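Local coordinates for protein acyl-CoA dehydrogenase (Thermus thermophilus, PDB 2Z1Q) that probably oxidises saturated acyl-CoA thioesters to their 2,3-dehydroacyl-CoA counterparts, using bound FAD and passing the electrons to an acceptor, at residues E446-L456 with R511-A521; P19-D27 with E493-L502. One frame throughout, in Å; residues are numbered along the deposited sequence.

Contact 1. Residues E446-L456 with R511-A521; sequences ELHQVQNLKKL and RIYLAQALDRA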
# COMPACT_ATOMS: atom_id res chain seq x y z
N GLU B 446 0.26 13.12 28.90
CA GLU B 446 -0.20 12.54 27.65
C GLU B 446 -1.38 13.33 27.11
O GLU B 446 -1.39 13.71 25.93
CB GLU B 446 -0.58 11.08 27.84
CG GLU B 446 0.59 10.21 28.27
CD GLU B 446 0.26 8.74 28.21
OE1 GLU B 446 -0.81 8.35 28.74
OE2 GLU B 446 1.05 7.96 27.64
N LEU B 447 -2.36 13.59 27.96
CA LEU B 447 -3.54 14.35 27.55
C LEU B 447 -3.14 15.77 27.21
O LEU B 447 -3.82 16.45 26.44
CB LEU B 447 -4.61 14.36 28.65
CG LEU B 447 -5.44 13.08 28.78
CD1 LEU B 447 -6.59 13.31 29.75
CD2 LEU B 447 -5.99 12.69 27.42
N HIS B 448 -2.03 16.23 27.77
CA HIS B 448 -1.54 17.57 27.50
C HIS B 448 -0.99 17.65 26.08
O HIS B 448 -1.23 18.62 25.36
CB HIS B 448 -0.43 17.95 28.49
CG HIS B 448 0.17 19.30 28.23
ND1 HIS B 448 1.52 19.53 28.30
CD2 HIS B 448 -0.41 20.47 27.89
CE1 HIS B 448 1.76 20.80 28.01
NE2 HIS B 448 0.61 21.40 27.76
N GLN B 449 -0.23 16.63 25.68
CA GLN B 449 0.34 16.59 24.34
C GLN B 449 -0.80 16.63 23.32
O GLN B 449 -0.69 17.24 22.25
CB GLN B 449 1.18 15.33 24.18
CG GLN B 449 2.19 15.16 25.31
CD GLN B 449 2.97 13.87 25.21
OE1 GLN B 449 2.41 12.81 24.91
NE2 GLN B 449 4.27 13.94 25.47
N VAL B 450 -1.91 15.99 23.68
CA VAL B 450 -3.08 15.98 22.81
C VAL B 450 -3.59 17.40 22.66
O VAL B 450 -3.97 17.83 21.57
CB VAL B 450 -4.19 15.08 23.41
CG1 VAL B 450 -5.55 15.46 22.84
CG2 VAL B 450 -3.86 13.63 23.09
N GLN B 451 -3.58 18.15 23.75
CA GLN B 451 -4.05 19.53 23.68
C GLN B 451 -3.12 20.36 22.82
O GLN B 451 -3.58 21.23 22.08
CB GLN B 451 -4.15 20.14 25.08
CG GLN B 451 -5.16 19.43 25.96
CD GLN B 451 -6.55 19.39 25.33
OE1 GLN B 451 -7.09 18.32 25.06
NE2 GLN B 451 -7.14 20.57 25.11
N ASN B 452 -1.82 20.11 22.91
CA ASN B 452 -0.85 20.87 22.12
C ASN B 452 -1.05 20.62 20.61
O ASN B 452 -0.91 21.54 19.81
CB ASN B 452 0.58 20.54 22.55
CG ASN B 452 1.00 21.26 23.85
OD1 ASN B 452 2.08 20.99 24.39
ND2 ASN B 452 0.16 22.17 24.34
N LEU B 453 -1.39 19.39 20.24
CA LEU B 453 -1.64 19.06 18.84
C LEU B 453 -2.75 19.97 18.35
O LEU B 453 -2.64 20.57 17.28
CB LEU B 453 -2.07 17.59 18.68
CG LEU B 453 -0.98 16.56 18.97
CD1 LEU B 453 -1.53 15.15 18.88
CD2 LEU B 453 0.16 16.75 17.98
N LYS B 454 -3.81 20.10 19.15
CA LYS B 454 -4.93 20.97 18.80
C LYS B 454 -4.41 22.38 18.58
O LYS B 454 -4.81 23.05 17.64
CB LYS B 454 -5.97 20.98 19.91
CG LYS B 454 -6.40 19.60 20.34
CD LYS B 454 -7.45 19.68 21.42
CE LYS B 454 -7.84 18.28 21.87
NZ LYS B 454 -8.90 18.34 22.91
N LYS B 455 -3.53 22.82 19.47
CA LYS B 455 -2.95 24.15 19.35
C LYS B 455 -2.10 24.22 18.08
O LYS B 455 -2.14 25.22 17.36
CB LYS B 455 -2.08 24.48 20.57
CG LYS B 455 -2.83 24.62 21.88
CD LYS B 455 -1.91 25.03 23.02
CE LYS B 455 -2.70 25.31 24.29
NZ LYS B 455 -3.36 24.09 24.83
N LEU B 456 -1.34 23.16 17.81
CA LEU B 456 -0.48 23.13 16.63
C LEU B 456 -1.29 23.40 15.37
O LEU B 456 -0.93 24.23 14.54
CB LEU B 456 0.24 21.78 16.51
CG LEU B 456 1.20 21.61 15.32
CD1 LEU B 456 2.37 22.58 15.45
CD2 LEU B 456 1.72 20.18 15.28
N ARG B 511 -0.69 4.82 23.92
CA ARG B 511 0.64 5.43 24.01
C ARG B 511 1.44 5.25 22.72
O ARG B 511 2.12 6.16 22.26
CB ARG B 511 1.39 4.85 25.23
CG ARG B 511 2.71 5.54 25.60
CD ARG B 511 3.21 5.06 26.97
NE ARG B 511 2.21 5.33 28.00
CZ ARG B 511 1.60 4.39 28.73
NH1 ARG B 511 0.70 4.75 29.64
NH2 ARG B 511 1.90 3.11 28.57
N ILE B 512 1.34 4.06 22.14
CA ILE B 512 2.02 3.74 20.90
C ILE B 512 1.55 4.66 19.78
O ILE B 512 2.36 5.14 18.97
CB ILE B 512 1.72 2.27 20.53
CG1 ILE B 512 2.54 1.35 21.43
CG2 ILE B 512 1.97 2.03 19.05
CD1 ILE B 512 2.19 -0.10 21.25
N TYR B 513 0.25 4.93 19.75
CA TYR B 513 -0.34 5.78 18.73
C TYR B 513 0.02 7.25 18.95
O TYR B 513 0.40 7.97 18.01
CB TYR B 513 -1.87 5.60 18.74
CG TYR B 513 -2.56 6.34 17.63
CD1 TYR B 513 -2.74 5.75 16.38
CD2 TYR B 513 -2.94 7.67 17.79
CE1 TYR B 513 -3.27 6.46 15.32
CE2 TYR B 513 -3.47 8.40 16.72
CZ TYR B 513 -3.62 7.78 15.48
OH TYR B 513 -4.06 8.45 14.37
N LEU B 514 -0.10 7.68 20.20
CA LEU B 514 0.21 9.05 20.60
C LEU B 514 1.64 9.48 20.22
O LEU B 514 1.84 10.50 19.56
CB LEU B 514 0.01 9.20 22.11
CG LEU B 514 0.44 10.53 22.72
CD1 LEU B 514 -0.28 11.66 22.01
CD2 LEU B 514 0.13 10.56 24.22
N ALA B 515 2.63 8.69 20.64
CA ALA B 515 4.04 9.00 20.35
C ALA B 515 4.25 9.23 18.85
O ALA B 515 4.83 10.25 18.45
CB ALA B 515 4.94 7.87 20.83
N GLN B 516 3.80 8.29 18.04
CA GLN B 516 3.95 8.40 16.60
C GLN B 516 3.20 9.59 16.02
O GLN B 516 3.70 10.25 15.10
CB GLN B 516 3.50 7.10 15.94
CG GLN B 516 4.43 5.95 16.25
CD GLN B 516 3.93 4.64 15.70
OE1 GLN B 516 2.91 4.11 16.14
NE2 GLN B 516 4.65 4.10 14.73
N ALA B 517 2.02 9.87 16.55
CA ALA B 517 1.23 11.00 16.07
C ALA B 517 1.97 12.32 16.32
O ALA B 517 1.89 13.24 15.50
CB ALA B 517 -0.12 11.03 16.78
N LEU B 518 2.68 12.41 17.44
CA LEU B 518 3.41 13.63 17.73
C LEU B 518 4.54 13.82 16.74
O LEU B 518 4.82 14.93 16.31
CB LEU B 518 3.95 13.63 19.17
CG LEU B 518 3.11 14.40 20.20
CD1 LEU B 518 1.73 13.79 20.27
CD2 LEU B 518 3.77 14.37 21.57
N ASP B 519 5.19 12.73 16.35
CA ASP B 519 6.29 12.83 15.40
C ASP B 519 5.80 13.31 14.04
O ASP B 519 6.45 14.14 13.41
CB ASP B 519 6.98 11.48 15.21
CG ASP B 519 7.61 10.98 16.48
OD1 ASP B 519 7.98 11.80 17.35
OD2 ASP B 519 7.75 9.74 16.59
N ARG B 520 4.67 12.76 13.62
CA ARG B 520 4.05 13.10 12.34
C ARG B 520 3.59 14.55 12.38
O ARG B 520 3.61 15.24 11.36
CB ARG B 520 2.84 12.18 12.09
CG ARG B 520 2.92 11.38 10.80
CD ARG B 520 2.54 9.95 11.06
NE ARG B 520 1.29 9.85 11.83
CZ ARG B 520 1.01 8.84 12.65
NH1 ARG B 520 1.88 7.86 12.83
NH2 ARG B 520 -0.13 8.84 13.33
N ALA B 521 3.17 15.01 13.55
CA ALA B 521 2.71 16.39 13.72
C ALA B 521 3.88 17.35 13.51
O ALA B 521 3.75 18.34 12.79
CB ALA B 521 2.11 16.59 15.11
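The helical segments Glu446-Leu456 and Arg511-Ala521 run the same way at 32° to each other, their axes 10.9 Å apart at closest approach, with Glu446 facing Leu514 at one end and Leu453 facing Ala521 at the other. A spacing this wide means that the side chains, rather than the backbones, fill the interface. At the Glu446 end the link is ionic. Arg511 NE donates to Glu446 OE2 at 2.9 Å, on the syn side of the carboxylate, and the carboxylate and guanidinium planes are only 21° apart. The arginine chain bends at chi3 (-59°), which turns its NE edge to the acid. The other oxygen, OE1, pairs with Arg500 of helix 476-502, so each carboxylate oxygen has an arginine of its own.

Beneath this bridge Leu514 reaches across, its CG anti to the backbone N, and its CD2 packs against Glu446 CB at 3.7 Å. The same methyl lies 3.3 Å from Gln449 OE1. Both helices belong to an all-helical C-terminal part of the chain, matched by a second acyl-CoA dehydrogenase C-terminal family region; helix 476-502, which joins them in sequence, also packs on Glu446 and Val450.

Further along, Leu518 divides its two methyls between neighbours one helical turn apart. CD2 lies against the aliphatic and amide carbons of Gln449, while CD1 meets Leu453 CD1 at 3.8 Å, the two leucines crossing at about a right angle. Ala521 closes the row: its CB touches two leucine methyls, lying 3.5 Å from Leu453 CD2, a tight carbon pair, and 3.6 Å from Leu456 CD2. Leu456 also packs on Thr549, in a loop beyond helix 535-547.

Contact 2. Residues P19-D27 with E493-L502; sequences PERVYTPED and ESALLRARRL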
# COMPACT_ATOMS: atom_id res chain seq x y z
N PRO B 19 -13.59 16.84 26.10
CA PRO B 19 -14.90 16.20 26.24
C PRO B 19 -15.13 15.63 27.64
O PRO B 19 -14.23 15.05 28.23
CB PRO B 19 -14.86 15.13 25.15
CG PRO B 19 -13.41 14.76 25.11
CD PRO B 19 -12.73 16.10 25.16
N GLU B 20 -16.35 15.79 28.15
CA GLU B 20 -16.68 15.29 29.48
C GLU B 20 -16.89 13.79 29.47
O GLU B 20 -16.79 13.12 30.50
CB GLU B 20 -17.95 15.98 30.01
CG GLU B 20 -17.71 17.38 30.56
CD GLU B 20 -18.98 18.02 31.08
OE1 GLU B 20 -19.85 17.28 31.59
OE2 GLU B 20 -19.11 19.26 30.98
N ARG B 21 -17.18 13.25 28.29
CA ARG B 21 -17.38 11.82 28.15
C ARG B 21 -17.28 11.42 26.69
O ARG B 21 -17.43 12.26 25.79
CB ARG B 21 -18.75 11.42 28.71
CG ARG B 21 -19.93 12.18 28.10
CD ARG B 21 -21.27 11.64 28.59
NE ARG B 21 -22.40 12.41 28.07
CZ ARG B 21 -22.67 13.67 28.39
NH1 ARG B 21 -23.72 14.28 27.86
NH2 ARG B 21 -21.90 14.32 29.25
N VAL B 22 -17.01 10.14 26.45
CA VAL B 22 -16.91 9.61 25.11
C VAL B 22 -17.61 8.25 25.05
O VAL B 22 -17.49 7.44 25.96
CB VAL B 22 -15.44 9.43 24.66
CG1 VAL B 22 -14.75 10.78 24.55
CG2 VAL B 22 -14.69 8.54 25.63
N TYR B 23 -18.34 8.02 23.97
CA TYR B 23 -19.04 6.75 23.78
C TYR B 23 -18.00 5.75 23.29
O TYR B 23 -17.35 5.97 22.27
CB TYR B 23 -20.18 6.92 22.75
CG TYR B 23 -21.08 5.71 22.61
CD1 TYR B 23 -20.89 4.79 21.58
CD2 TYR B 23 -22.11 5.46 23.53
CE1 TYR B 23 -21.70 3.64 21.47
CE2 TYR B 23 -22.92 4.33 23.43
CZ TYR B 23 -22.70 3.42 22.40
OH TYR B 23 -23.48 2.28 22.33
N THR B 24 -17.82 4.66 24.03
CA THR B 24 -16.84 3.63 23.67
C THR B 24 -17.53 2.32 23.31
O THR B 24 -18.72 2.15 23.57
CB THR B 24 -15.87 3.32 24.83
OG1 THR B 24 -16.60 2.72 25.91
CG2 THR B 24 -15.18 4.59 25.31
N PRO B 25 -16.79 1.39 22.71
CA PRO B 25 -17.34 0.08 22.31
C PRO B 25 -17.89 -0.69 23.52
O PRO B 25 -18.91 -1.36 23.41
CB PRO B 25 -16.14 -0.61 21.67
CG PRO B 25 -15.36 0.54 21.09
CD PRO B 25 -15.41 1.55 22.21
N GLU B 26 -17.23 -0.58 24.67
CA GLU B 26 -17.71 -1.28 25.86
C GLU B 26 -18.94 -0.59 26.45
O GLU B 26 -19.46 -1.00 27.49
CB GLU B 26 -16.60 -1.41 26.92
CG GLU B 26 -15.60 -0.28 26.94
CD GLU B 26 -14.59 -0.34 25.80
OE1 GLU B 26 -14.06 0.74 25.44
OE2 GLU B 26 -14.30 -1.44 25.27
N ASP B 27 -19.42 0.46 25.78
CA ASP B 27 -20.63 1.16 26.23
C ASP B 27 -21.83 0.69 25.42
O ASP B 27 -22.91 1.27 25.51
CB ASP B 27 -20.48 2.67 26.06
CG ASP B 27 -19.61 3.30 27.11
OD1 ASP B 27 -18.90 4.27 26.77
OD2 ASP B 27 -19.63 2.85 28.28
N GLU B 493 -6.73 11.45 21.18
CA GLU B 493 -7.55 11.83 22.31
C GLU B 493 -8.63 10.79 22.55
O GLU B 493 -8.79 10.29 23.66
CB GLU B 493 -8.19 13.19 22.05
CG GLU B 493 -9.21 13.59 23.10
CD GLU B 493 -9.70 15.02 22.93
OE1 GLU B 493 -9.15 15.92 23.58
OE2 GLU B 493 -10.63 15.23 22.12
N SER B 494 -9.36 10.45 21.50
CA SER B 494 -10.42 9.47 21.62
C SER B 494 -9.83 8.13 22.09
O SER B 494 -10.50 7.37 22.79
CB SER B 494 -11.17 9.33 20.29
OG SER B 494 -10.40 8.62 19.33
N ALA B 495 -8.58 7.86 21.73
CA ALA B 495 -7.95 6.61 22.14
C ALA B 495 -7.50 6.66 23.61
O ALA B 495 -7.58 5.66 24.33
CB ALA B 495 -6.76 6.31 21.27
N LEU B 496 -7.01 7.83 24.03
CA LEU B 496 -6.53 8.01 25.40
C LEU B 496 -7.65 8.04 26.43
O LEU B 496 -7.57 7.38 27.46
CB LEU B 496 -5.71 9.31 25.49
CG LEU B 496 -4.18 9.15 25.55
CD1 LEU B 496 -3.51 10.42 25.06
CD2 LEU B 496 -3.75 8.83 26.99
N LEU B 497 -8.69 8.81 26.15
CA LEU B 497 -9.82 8.90 27.07
C LEU B 497 -10.47 7.54 27.28
O LEU B 497 -10.96 7.25 28.37
CB LEU B 497 -10.85 9.90 26.55
CG LEU B 497 -10.38 11.35 26.46
CD1 LEU B 497 -11.49 12.23 25.93
CD2 LEU B 497 -9.93 11.82 27.83
N ARG B 498 -10.47 6.70 26.25
CA ARG B 498 -11.07 5.38 26.38
C ARG B 498 -10.15 4.47 27.19
O ARG B 498 -10.63 3.65 27.98
CB ARG B 498 -11.35 4.77 24.99
CG ARG B 498 -11.81 3.30 25.00
CD ARG B 498 -11.98 2.74 23.59
NE ARG B 498 -12.28 1.31 23.58
CZ ARG B 498 -12.31 0.55 22.48
NH1 ARG B 498 -12.60 -0.75 22.58
NH2 ARG B 498 -12.07 1.08 21.28
N ALA B 499 -8.84 4.61 27.00
CA ALA B 499 -7.88 3.78 27.71
C ALA B 499 -7.99 3.97 29.24
O ALA B 499 -7.74 3.04 30.00
CB ALA B 499 -6.47 4.10 27.25
N ARG B 500 -8.36 5.19 29.65
CA ARG B 500 -8.51 5.53 31.06
C ARG B 500 -9.67 4.78 31.70
O ARG B 500 -9.58 4.33 32.85
CB ARG B 500 -8.74 7.05 31.21
CG ARG B 500 -7.51 7.89 30.85
CD ARG B 500 -6.37 7.65 31.83
NE ARG B 500 -5.05 7.74 31.20
CZ ARG B 500 -4.53 8.85 30.69
NH1 ARG B 500 -3.32 8.82 30.14
NH2 ARG B 500 -5.21 9.99 30.72
N ARG B 501 -10.76 4.63 30.96
CA ARG B 501 -11.93 3.91 31.44
C ARG B 501 -11.71 2.42 31.29
O ARG B 501 -11.93 1.64 32.21
CB ARG B 501 -13.14 4.31 30.64
CG ARG B 501 -13.43 5.78 30.69
CD ARG B 501 -14.54 6.09 29.75
NE ARG B 501 -15.67 5.22 30.02
CZ ARG B 501 -16.73 5.10 29.22
NH1 ARG B 501 -17.72 4.29 29.55
NH2 ARG B 501 -16.78 5.80 28.10
N LEU B 502 -11.27 2.03 30.10
CA LEU B 502 -11.04 0.63 29.76
C LEU B 502 -9.92 -0.00 30.58
O LEU B 502 -10.10 -1.04 31.20
CB LEU B 502 -10.70 0.52 28.28
CG LEU B 502 -11.17 -0.72 27.52
CD1 LEU B 502 -10.78 -0.56 26.06
CD2 LEU B 502 -10.57 -1.98 28.11
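Pro19-Asp27, an extended loop that ends in a 3-10 segment at Pro25-Asp27, lies along the last turns of helix 476-502, with Thr24 opposite Arg498; the loop leads into helix 30-54. Apolar packing governs the Pro19 end. The proline ring sets its CG 3.3 Å from Leu497 CD1, tighter than usual, and Val22 CG1 reaches the same methyl at 3.8 Å. Nearby, the Glu493 carboxylate approaches Pro19 CD but is held by Lys454 and Arg322.

Paired charges take over towards Asp27. Arg498, extended from CG to NE, grips Glu26 side-on, with NE 2.6 Å from OE1 and NH1 3.3 Å from OE2; the planes are 35° apart, and both bonds tilt out of the guanidinium plane. Pro25 lies over one face of that guanidinium, its CD above the centre, while NH2 of the arginine turns to Glu317 and Ser318 on helix 300-331.

Arg501 instead meets Asp27 end-on, NH1 to OD2 at 2.7 Å and NH2 to OD1, through the syn lone pairs of the acid. A bend at chi3 (52°) helps bring the guanidinium round to it. The aspartate is steadied from its own loop as well: on the anti side of OD1, Thr24 N donates a 3.0 Å hydrogen bond at 162°.

Helix 476-502 connects the two sites: it lies between helices 445-468 and 505-528 in sequence, packs beside contact 1 and supplies one side of contact 2. Contact 1 is largely buried, a helix-helix seam of mostly leucine and alanine, with Gln449 among them and one ion pair at its end. Contact 2 is only partly buried; there a loop from the far N-terminal part of the chain is fixed by two bidentate arginine-carboxylate pairs, with apolar packing at the other end. Two salt bridges tie them together: Lys454 NZ to Glu493 OE1 at 2.5 Å, and Arg500 NH1 to Glu446 OE1 at 2.9 Å. Both contacts lie away from the FAD sites.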